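Local coordinates for hypothetical protein yfcE (Escherichia coli, PDB 1SU1) that belongs to the calcineurin-like phosphoesterase superfamily and binds two neighbouring zinc ions, each at its own set of side-chain ligands, at residues Ala31-Gly36 and Leu59-Asn64; Val91-Gly96 and Phe109-Pro114; Asn187-Val192 and Gln203-Pro208. All coordinates share one frame; numbering follows the deposited sequence.

Interaction 1. Residues Ala31-Gly36 and Leu59-Asn64. With ZN (zinc ion), chain F; ZN (zinc ion), chain E.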
loop_
_atom_site.group_PDB
_atom_site.type_symbol
_atom_site.label_atom_id
_atom_site.label_comp_id
_atom_site.label_asym_id
_atom_site.label_seq_id
_atom_site.Cartn_x
_atom_site.Cartn_y
_atom_site.Cartn_z
ATOM N N ALA A 31 -16.631 -13.976 12.122
ATOM C CA ALA A 31 -17.458 -12.796 12.330
ATOM C C ALA A 31 -17.011 -11.792 11.259
ATOM O O ALA A 31 -15.809 -11.628 11.030
ATOM C CB ALA A 31 -17.221 -12.223 13.721
ATOM N N SER A 32 -17.961 -11.120 10.616
ATOM C CA SER A 32 -17.624 -10.156 9.580
ATOM C C SER A 32 -18.527 -8.925 9.576
ATOM O O SER A 32 -19.665 -8.972 10.034
ATOM C CB SER A 32 -17.677 -10.830 8.199
ATOM O OG SER A 32 -17.276 -9.930 7.173
ATOM N N ASP A 33 -17.994 -7.824 9.050
ATOM C CA ASP A 33 -18.708 -6.559 8.934
ATOM C C ASP A 33 -19.428 -6.137 10.230
ATOM O O ASP A 33 -20.662 -5.977 10.263
ATOM C CB ASP A 33 -19.693 -6.652 7.763
ATOM C CG ASP A 33 -18.980 -6.860 6.408
ATOM O OD1 ASP A 33 -18.648 -5.860 5.717
ATOM O OD2 ASP A 33 -18.726 -8.029 6.045
ATOM N N ILE A 34 -18.633 -5.965 11.283
ATOM C CA ILE A 34 -19.097 -5.545 12.596
ATOM C C ILE A 34 -19.509 -4.074 12.528
ATOM O O ILE A 34 -20.533 -3.674 13.093
ATOM C CB ILE A 34 -17.968 -5.727 13.628
ATOM C CG1 ILE A 34 -17.536 -7.200 13.650
ATOM C CG2 ILE A 34 -18.426 -5.261 15.014
ATOM C CD1 ILE A 34 -16.347 -7.494 14.554
ATOM N N HIS A 35 -18.706 -3.276 11.826
ATOM C CA HIS A 35 -18.984 -1.854 11.643
ATOM C C HIS A 35 -19.267 -1.051 12.916
ATOM O O HIS A 35 -20.083 -0.126 12.906
ATOM C CB HIS A 35 -20.157 -1.673 10.674
ATOM C CG HIS A 35 -19.827 -2.000 9.247
ATOM N ND1 HIS A 35 -18.978 -1.227 8.481
ATOM C CD2 HIS A 35 -20.259 -2.995 8.437
ATOM C CE1 HIS A 35 -18.907 -1.729 7.262
ATOM N NE2 HIS A 35 -19.675 -2.802 7.209
ATOM N N GLY A 36 -18.602 -1.398 14.010
ATOM C CA GLY A 36 -18.790 -0.652 15.244
ATOM C C GLY A 36 -19.984 -0.988 16.141
ATOM O O GLY A 36 -20.195 -0.305 17.139
ATOM N N LEU A 59 -13.319 -11.117 9.493
ATOM C CA LEU A 59 -13.145 -10.819 8.075
ATOM C C LEU A 59 -13.178 -9.349 7.630
ATOM O O LEU A 59 -13.413 -9.064 6.448
ATOM C CB LEU A 59 -14.162 -11.618 7.255
ATOM C CG LEU A 59 -14.105 -13.145 7.407
ATOM C CD1 LEU A 59 -15.306 -13.771 6.712
ATOM C CD2 LEU A 59 -12.793 -13.701 6.824
ATOM N N GLY A 60 -12.966 -8.415 8.555
ATOM C CA GLY A 60 -12.925 -7.010 8.157
ATOM C C GLY A 60 -14.107 -6.068 8.356
ATOM O O GLY A 60 -15.272 -6.487 8.359
ATOM N N ASP A 61 -13.776 -4.777 8.469
ATOM C CA ASP A 61 -14.719 -3.678 8.689
ATOM C C ASP A 61 -15.213 -3.791 10.129
ATOM O O ASP A 61 -16.376 -4.130 10.409
ATOM C CB ASP A 61 -15.846 -3.734 7.651
ATOM C CG ASP A 61 -15.361 -3.342 6.254
ATOM O OD1 ASP A 61 -14.138 -3.452 6.015
ATOM O OD2 ASP A 61 -16.182 -2.948 5.399
ATOM N N VAL A 62 -14.262 -3.510 11.015
ATOM C CA VAL A 62 -14.402 -3.600 12.450
ATOM C C VAL A 62 -15.090 -2.444 13.191
ATOM O O VAL A 62 -16.129 -2.653 13.815
ATOM C CB VAL A 62 -13.000 -3.844 13.051
ATOM C CG1 VAL A 62 -13.098 -4.198 14.521
ATOM C CG2 VAL A 62 -12.297 -4.958 12.270
ATOM N N LEU A 63 -14.525 -1.238 13.119
ATOM C CA LEU A 63 -15.076 -0.095 13.847
ATOM C C LEU A 63 -15.865 0.967 13.092
ATOM O O LEU A 63 -16.829 1.530 13.626
ATOM C CB LEU A 63 -13.952 0.602 14.605
ATOM C CG LEU A 63 -13.063 -0.322 15.436
ATOM C CD1 LEU A 63 -11.908 0.472 16.020
ATOM C CD2 LEU A 63 -13.893 -0.972 16.546
ATOM N N ASN A 64 -15.460 1.260 11.862
ATOM C CA ASN A 64 -16.132 2.288 11.069
ATOM C C ASN A 64 -17.450 1.790 10.467
ATOM O O ASN A 64 -17.523 0.686 9.918
ATOM C CB ASN A 64 -15.151 2.788 9.991
ATOM C CG ASN A 64 -15.796 3.667 8.945
ATOM O OD1 ASN A 64 -16.605 4.548 9.243
ATOM N ND2 ASN A 64 -15.414 3.445 7.698
HETATM ZN ZN ZN F . -19.313 -4.119 5.464
HETATM ZN ZN ZN E . -16.628 -3.944 3.320
#
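With CG held beside its own backbone N (chi1 -71° in both), His35 and Asp61 lie side by side and point the same way, toward the two zinc ions. CB of Asp61 sits over one face of the His35 ring, 4.0 Å from the centroid, a CH-pi contact offset toward the rim; ring and carboxylate planes stand 70° apart. The rotation of the ring is fixed at both nitrogens. ND1 donates to Asn64 O at 2.8 Å, nearly within the ring plane and in the carbonyl plane, while NE2 binds one zinc at 2.2 Å. Asp33 OD1 joins the same zinc at 1.9 Å; its other oxygen, OD2, accepts from Ser32 OG, which approaches from above the carboxylate plane, and from His151 N. Asp61 OD2 binds the second zinc. His153 contributes to the first metal, and Asn97, His129 and His151 to the second.

Backbone bonds tie the two loops together and probably help to set the spacing of these ligands. Leu59 N donates to Ala31 O, Asp33 N to Gly60 O, Gly36 N to Val62 O, and His35 N to Asp61 O at 2.9 Å with an angle of 169° at the hydrogen. The two loops follow strands 27-31 and 55-58, parallel neighbours in the six-stranded sheet, and lead toward helices 38-51 and 77-85. Ile34 touches Thr41 of the former helix, and Leu63 rests on Val80 and Val81 of the latter.

Interaction 2. Residues Val91-Gly96 and Phe109-Pro114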
loop_
_atom_site.group_PDB
_atom_site.type_symbol
_atom_site.label_atom_id
_atom_site.label_comp_id
_atom_site.label_asym_id
_atom_site.label_seq_id
_atom_site.Cartn_x
_atom_site.Cartn_y
_atom_site.Cartn_z
ATOM N N VAL A 91 -7.367 -13.772 18.077
ATOM C CA VAL A 91 -7.965 -13.258 16.852
ATOM C C VAL A 91 -7.035 -13.354 15.638
ATOM O O VAL A 91 -5.829 -13.121 15.743
ATOM C CB VAL A 91 -8.376 -11.776 17.005
ATOM C CG1 VAL A 91 -8.941 -11.251 15.684
ATOM C CG2 VAL A 91 -9.418 -11.630 18.111
ATOM N N ILE A 92 -7.630 -13.712 14.503
ATOM C CA ILE A 92 -6.968 -13.811 13.207
ATOM C C ILE A 92 -7.871 -12.941 12.322
ATOM O O ILE A 92 -9.022 -13.301 12.078
ATOM C CB ILE A 92 -6.992 -15.254 12.633
ATOM C CG1 ILE A 92 -6.242 -16.223 13.551
ATOM C CG2 ILE A 92 -6.385 -15.260 11.230
ATOM C CD1 ILE A 92 -4.771 -15.919 13.722
ATOM N N ALA A 93 -7.371 -11.803 11.849
ATOM C CA ALA A 93 -8.190 -10.915 11.024
ATOM C C ALA A 93 -7.580 -10.526 9.669
ATOM O O ALA A 93 -6.392 -10.721 9.432
ATOM C CB ALA A 93 -8.504 -9.645 11.824
ATOM N N VAL A 94 -8.416 -9.988 8.784
ATOM C CA VAL A 94 -7.984 -9.509 7.473
ATOM C C VAL A 94 -8.633 -8.143 7.248
ATOM O O VAL A 94 -9.761 -7.895 7.695
ATOM C CB VAL A 94 -8.369 -10.467 6.310
ATOM C CG1 VAL A 94 -7.522 -11.729 6.378
ATOM C CG2 VAL A 94 -9.858 -10.813 6.366
ATOM N N ARG A 95 -7.909 -7.270 6.549
ATOM C CA ARG A 95 -8.330 -5.898 6.278
ATOM C C ARG A 95 -9.570 -5.698 5.413
ATOM O O ARG A 95 -9.679 -6.273 4.326
ATOM C CB ARG A 95 -7.152 -5.122 5.651
ATOM C CG ARG A 95 -7.306 -3.611 5.691
ATOM C CD ARG A 95 -6.128 -2.897 5.028
ATOM N NE ARG A 95 -6.176 -2.945 3.566
ATOM C CZ ARG A 95 -5.323 -3.631 2.806
ATOM N NH1 ARG A 95 -4.352 -4.340 3.365
ATOM N NH2 ARG A 95 -5.435 -3.597 1.483
ATOM N N GLY A 96 -10.491 -4.862 5.903
ATOM C CA GLY A 96 -11.700 -4.547 5.157
ATOM C C GLY A 96 -11.574 -3.154 4.548
ATOM O O GLY A 96 -10.769 -2.359 5.028
ATOM N N PHE A 109 -4.495 -6.603 17.941
ATOM C CA PHE A 109 -4.210 -7.767 17.117
ATOM C C PHE A 109 -4.045 -7.227 15.689
ATOM O O PHE A 109 -4.617 -6.192 15.340
ATOM C CB PHE A 109 -5.341 -8.816 17.201
ATOM C CG PHE A 109 -6.718 -8.267 16.943
ATOM C CD1 PHE A 109 -7.466 -7.706 17.974
ATOM C CD2 PHE A 109 -7.259 -8.296 15.667
ATOM C CE1 PHE A 109 -8.736 -7.201 17.738
ATOM C CE2 PHE A 109 -8.535 -7.789 15.420
ATOM C CZ PHE A 109 -9.268 -7.237 16.457
ATOM N N PRO A 110 -3.245 -7.912 14.853
ATOM C CA PRO A 110 -2.983 -7.512 13.459
ATOM C C PRO A 110 -4.210 -7.519 12.552
ATOM O O PRO A 110 -4.838 -8.557 12.368
ATOM C CB PRO A 110 -1.946 -8.538 12.982
ATOM C CG PRO A 110 -1.337 -9.062 14.258
ATOM C CD PRO A 110 -2.505 -9.139 15.197
ATOM N N ILE A 111 -4.537 -6.375 11.963
ATOM C CA ILE A 111 -5.687 -6.299 11.062
ATOM C C ILE A 111 -5.357 -5.782 9.646
ATOM O O ILE A 111 -6.261 -5.628 8.822
ATOM C CB ILE A 111 -6.785 -5.374 11.635
ATOM C CG1 ILE A 111 -6.220 -3.965 11.833
ATOM C CG2 ILE A 111 -7.289 -5.923 12.975
ATOM C CD1 ILE A 111 -7.271 -2.888 11.885
ATOM N N THR A 112 -4.081 -5.518 9.361
ATOM C CA THR A 112 -3.695 -4.986 8.048
ATOM C C THR A 112 -3.508 -5.977 6.895
ATOM O O THR A 112 -3.593 -5.585 5.730
ATOM C CB THR A 112 -2.415 -4.104 8.148
ATOM O OG1 THR A 112 -1.352 -4.849 8.754
ATOM C CG2 THR A 112 -2.696 -2.858 8.987
ATOM N N ALA A 113 -3.256 -7.245 7.199
ATOM C CA ALA A 113 -3.075 -8.246 6.146
ATOM C C ALA A 113 -4.303 -8.324 5.232
ATOM O O ALA A 113 -5.433 -8.407 5.711
ATOM C CB ALA A 113 -2.791 -9.614 6.764
ATOM N N PRO A 114 -4.093 -8.307 3.898
ATOM C CA PRO A 114 -5.199 -8.372 2.935
ATOM C C PRO A 114 -5.815 -9.766 2.766
ATOM O O PRO A 114 -6.931 -9.905 2.263
ATOM C CB PRO A 114 -4.556 -7.841 1.646
ATOM C CG PRO A 114 -3.168 -8.379 1.737
ATOM C CD PRO A 114 -2.802 -8.135 3.203
HETATM O O HOH W 1 -4.408 -11.456 12.237
HETATM O O HOH W 2 -4.435 -8.763 9.579
HETATM O O HOH W 3 -9.161 -8.160 2.668
#
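Apolar contact joins Val91 and Ala93 to Phe109. The CG1 methyl of Val91 lies over one face of the ring, 3.8 Å from its centroid and 28° off the normal, which meets the geometry of a CH-pi contact. CB of Ala93 comes to the ring edge near CE2 and also touches Ile111 CG2. With CG between the backbone N and the carbonyl carbon (chi1 51°), the Phe109 ring is carried toward the strand.

Direct hydrogen bonds concentrate on Arg95. Its N donates to Ala113 O at 2.9 Å, with 169° at the hydrogen. The side chain bends at chi3, and NH1 reaches Thr112 O at 2.8 Å; that oxygen lies at the guanidinium edge, close to its plane. NE forms a salt bridge with Glu101 of the third subunit.

Water supplies further polar links. One molecule connects Ala93 N to Pro110 O, a second joins Ala93 O to Ala113 N with a weak bond to Pro110 O, and a third bridges Arg95 O and Pro114 O at 2.6 Å and 2.9 Å.

The arrangement joins the loop after helix 101-106 to strand 91-93, outermost in its sheet within this chain, and to the residues that follow it, within the two-sheet architecture of the calcineurin-like phosphoesterase fold.

Interaction 3. Residues Asn187-Val192 and Gln203-Pro208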
loop_
_atom_site.group_PDB
_atom_site.type_symbol
_atom_site.label_atom_id
_atom_site.label_comp_id
_atom_site.label_asym_id
_atom_site.label_seq_id
_atom_site.Cartn_x
_atom_site.Cartn_y
_atom_site.Cartn_z
ATOM N N ASN A 187 -14.640 -28.840 11.594
ATOM C CA ASN A 187 -13.908 -29.884 10.897
ATOM C C ASN A 187 -14.142 -29.895 9.384
ATOM O O ASN A 187 -13.282 -29.429 8.634
ATOM C CB ASN A 187 -14.234 -31.243 11.521
ATOM C CG ASN A 187 -13.959 -31.267 13.020
ATOM O OD1 ASN A 187 -12.891 -30.849 13.473
ATOM N ND2 ASN A 187 -14.924 -31.753 13.794
ATOM N N ASP A 188 -15.289 -30.399 8.927
ATOM C CA ASP A 188 -15.559 -30.442 7.491
ATOM C C ASP A 188 -16.838 -29.761 7.004
ATOM O O ASP A 188 -17.242 -29.959 5.857
ATOM C CB ASP A 188 -15.552 -31.885 6.990
ATOM C CG ASP A 188 -16.596 -32.751 7.685
ATOM O OD1 ASP A 188 -17.706 -32.240 7.967
ATOM O OD2 ASP A 188 -16.312 -33.946 7.940
ATOM N N VAL A 189 -17.475 -28.964 7.855
ATOM C CA VAL A 189 -18.689 -28.265 7.440
ATOM C C VAL A 189 -18.608 -26.791 7.798
ATOM O O VAL A 189 -18.126 -26.435 8.870
ATOM C CB VAL A 189 -19.972 -28.874 8.096
ATOM C CG1 VAL A 189 -21.204 -28.078 7.659
ATOM C CG2 VAL A 189 -20.130 -30.343 7.693
ATOM N N LEU A 190 -19.055 -25.939 6.880
ATOM C CA LEU A 190 -19.057 -24.500 7.107
ATOM C C LEU A 190 -20.514 -24.058 7.230
ATOM O O LEU A 190 -21.315 -24.304 6.327
ATOM C CB LEU A 190 -18.395 -23.770 5.935
ATOM C CG LEU A 190 -16.862 -23.792 5.881
ATOM C CD1 LEU A 190 -16.394 -23.409 4.483
ATOM C CD2 LEU A 190 -16.306 -22.836 6.929
ATOM N N SER A 191 -20.846 -23.377 8.323
ATOM C CA SER A 191 -22.230 -22.947 8.550
ATOM C C SER A 191 -22.431 -21.466 8.845
ATOM O O SER A 191 -21.662 -20.860 9.593
ATOM C CB SER A 191 -22.838 -23.732 9.729
ATOM O OG SER A 191 -22.762 -25.135 9.534
ATOM N N VAL A 192 -23.483 -20.899 8.265
ATOM C CA VAL A 192 -23.861 -19.513 8.526
ATOM C C VAL A 192 -24.965 -19.658 9.592
ATOM O O VAL A 192 -25.960 -20.349 9.369
ATOM C CB VAL A 192 -24.452 -18.832 7.281
ATOM C CG1 VAL A 192 -24.778 -17.378 7.595
ATOM C CG2 VAL A 192 -23.460 -18.906 6.121
ATOM N N GLN A 203 -25.430 -23.841 5.042
ATOM C CA GLN A 203 -24.264 -24.640 5.386
ATOM C C GLN A 203 -23.822 -25.500 4.201
ATOM O O GLN A 203 -24.627 -25.850 3.329
ATOM C CB GLN A 203 -24.547 -25.512 6.625
ATOM C CG GLN A 203 -25.750 -26.427 6.498
ATOM C CD GLN A 203 -26.059 -27.234 7.778
ATOM O OE1 GLN A 203 -26.944 -28.083 7.773
ATOM N NE2 GLN A 203 -25.320 -26.976 8.859
ATOM N N VAL A 204 -22.534 -25.828 4.159
ATOM C CA VAL A 204 -22.013 -26.639 3.068
ATOM C C VAL A 204 -20.935 -27.559 3.600
ATOM O O VAL A 204 -20.160 -27.180 4.485
ATOM C CB VAL A 204 -21.440 -25.736 1.921
ATOM C CG1 VAL A 204 -20.261 -24.907 2.435
ATOM C CG2 VAL A 204 -21.025 -26.589 0.728
ATOM N N ALA A 205 -20.911 -28.783 3.089
ATOM C CA ALA A 205 -19.899 -29.750 3.499
ATOM C C ALA A 205 -18.814 -29.688 2.427
ATOM O O ALA A 205 -19.102 -29.783 1.234
ATOM C CB ALA A 205 -20.483 -31.151 3.558
ATOM N N ILE A 206 -17.570 -29.534 2.850
ATOM C CA ILE A 206 -16.470 -29.439 1.903
ATOM C C ILE A 206 -15.653 -30.724 1.733
ATOM O O ILE A 206 -14.538 -30.684 1.231
ATOM C CB ILE A 206 -15.511 -28.293 2.297
ATOM C CG1 ILE A 206 -14.897 -28.562 3.674
ATOM C CG2 ILE A 206 -16.271 -26.961 2.296
ATOM C CD1 ILE A 206 -13.947 -27.477 4.158
ATOM N N ASN A 207 -16.199 -31.867 2.127
ATOM C CA ASN A 207 -15.493 -33.143 2.003
ATOM C C ASN A 207 -15.190 -33.436 0.551
ATOM O O ASN A 207 -16.015 -33.194 -0.326
ATOM C CB ASN A 207 -16.362 -34.270 2.554
ATOM C CG ASN A 207 -16.747 -34.059 4.005
ATOM O OD1 ASN A 207 -16.197 -34.714 4.897
ATOM N ND2 ASN A 207 -17.719 -33.177 4.249
ATOM N N PRO A 208 -13.977 -33.915 0.265
ATOM C CA PRO A 208 -13.519 -34.253 -1.080
ATOM C C PRO A 208 -13.411 -35.747 -1.335
ATOM O O PRO A 208 -14.159 -36.250 -2.214
ATOM C CB PRO A 208 -12.211 -33.515 -1.132
ATOM C CG PRO A 208 -11.631 -33.813 0.176
ATOM C CD PRO A 208 -12.819 -33.829 1.167
ATOM O OXT PRO A 208 -12.612 -36.392 -0.617
#
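A beta hairpin made of strands 189-194 and 200-205 holds this contact, with the chain leaving the second strand at Ile206. Antiparallel pairing is evident from the 175° angle between the strand directions and from the alternation of bridges. Leu190 and Val204 form the hydrogen-bonded pair: Leu190 N donates to Val204 O and Val204 N to Leu190 O, both at 2.9 Å. Val189 with Ala205 and Ser191 with Gln203 are non-hydrogen-bonded pairs on either side of it. Ile206 N continues the ladder past the last bridge by donating to Asp188 O at 3.1 Å.

The two faces differ in chemistry. On the face with Val189, Ser191, Gln203 and Ala205, the Gln203 amide reaches across to the serine, and NE2 donates to Ser191 OG at 3.2 Å. The acceptor lies almost in the amide plane. Gln203 starts with CG between its backbone N and carbonyl carbon (chi1 56°) and then runs extended, which carries NE2 to the hydroxyl. Farther along, CG2 of Val189 meets CB of Ala205 at 4.2 Å.

On the face with Leu190 and Val204, contact is apolar. CB of Leu190 stands 4.1 Å from CG1 of Val204, and its CD1 branch meets CG2 of Ile206 at 4.2 Å, the two side chains crossing at a slant. Phe166 of strand 163-167 packs against Leu190, and Phe164 of that strand against Val204 and Ile206, while Val146 of strand 146-148 touches Leu190 and Ile206. This face is therefore turned to the other sheet.

An antiparallel hairpin at the sheet margin, with an apolar face toward a second sheet and a mixed face, carrying Val189 and Ala205 as well as Ser191 and Gln203, turned from it, is consistent with the beta-sandwich core of the calcineurin-like phosphoesterase fold.

How the interactions relate
Interactions 1 and 2 are buried and adjoin each other, with centres about 11 Å apart: Leu59 CA packs on Val94 CG2 at 3.7 Å. Interaction 3 is partly buried and lies across the chain's centre, its own centre about 24 Å from that of interaction 1. Strands entering or forming all three contacts belong to one six-stranded sheet: interaction 1 follows two inner strands, whereas interactions 2 and 3 include its opposite outermost strands, 91-93 and 200-205. Chemistry changes with place. Metal ligation and charged side chains mark interaction 1, bridging waters and a subunit-linked arginine mark interaction 2, and regular strand pairing with apolar packing marks interaction 3.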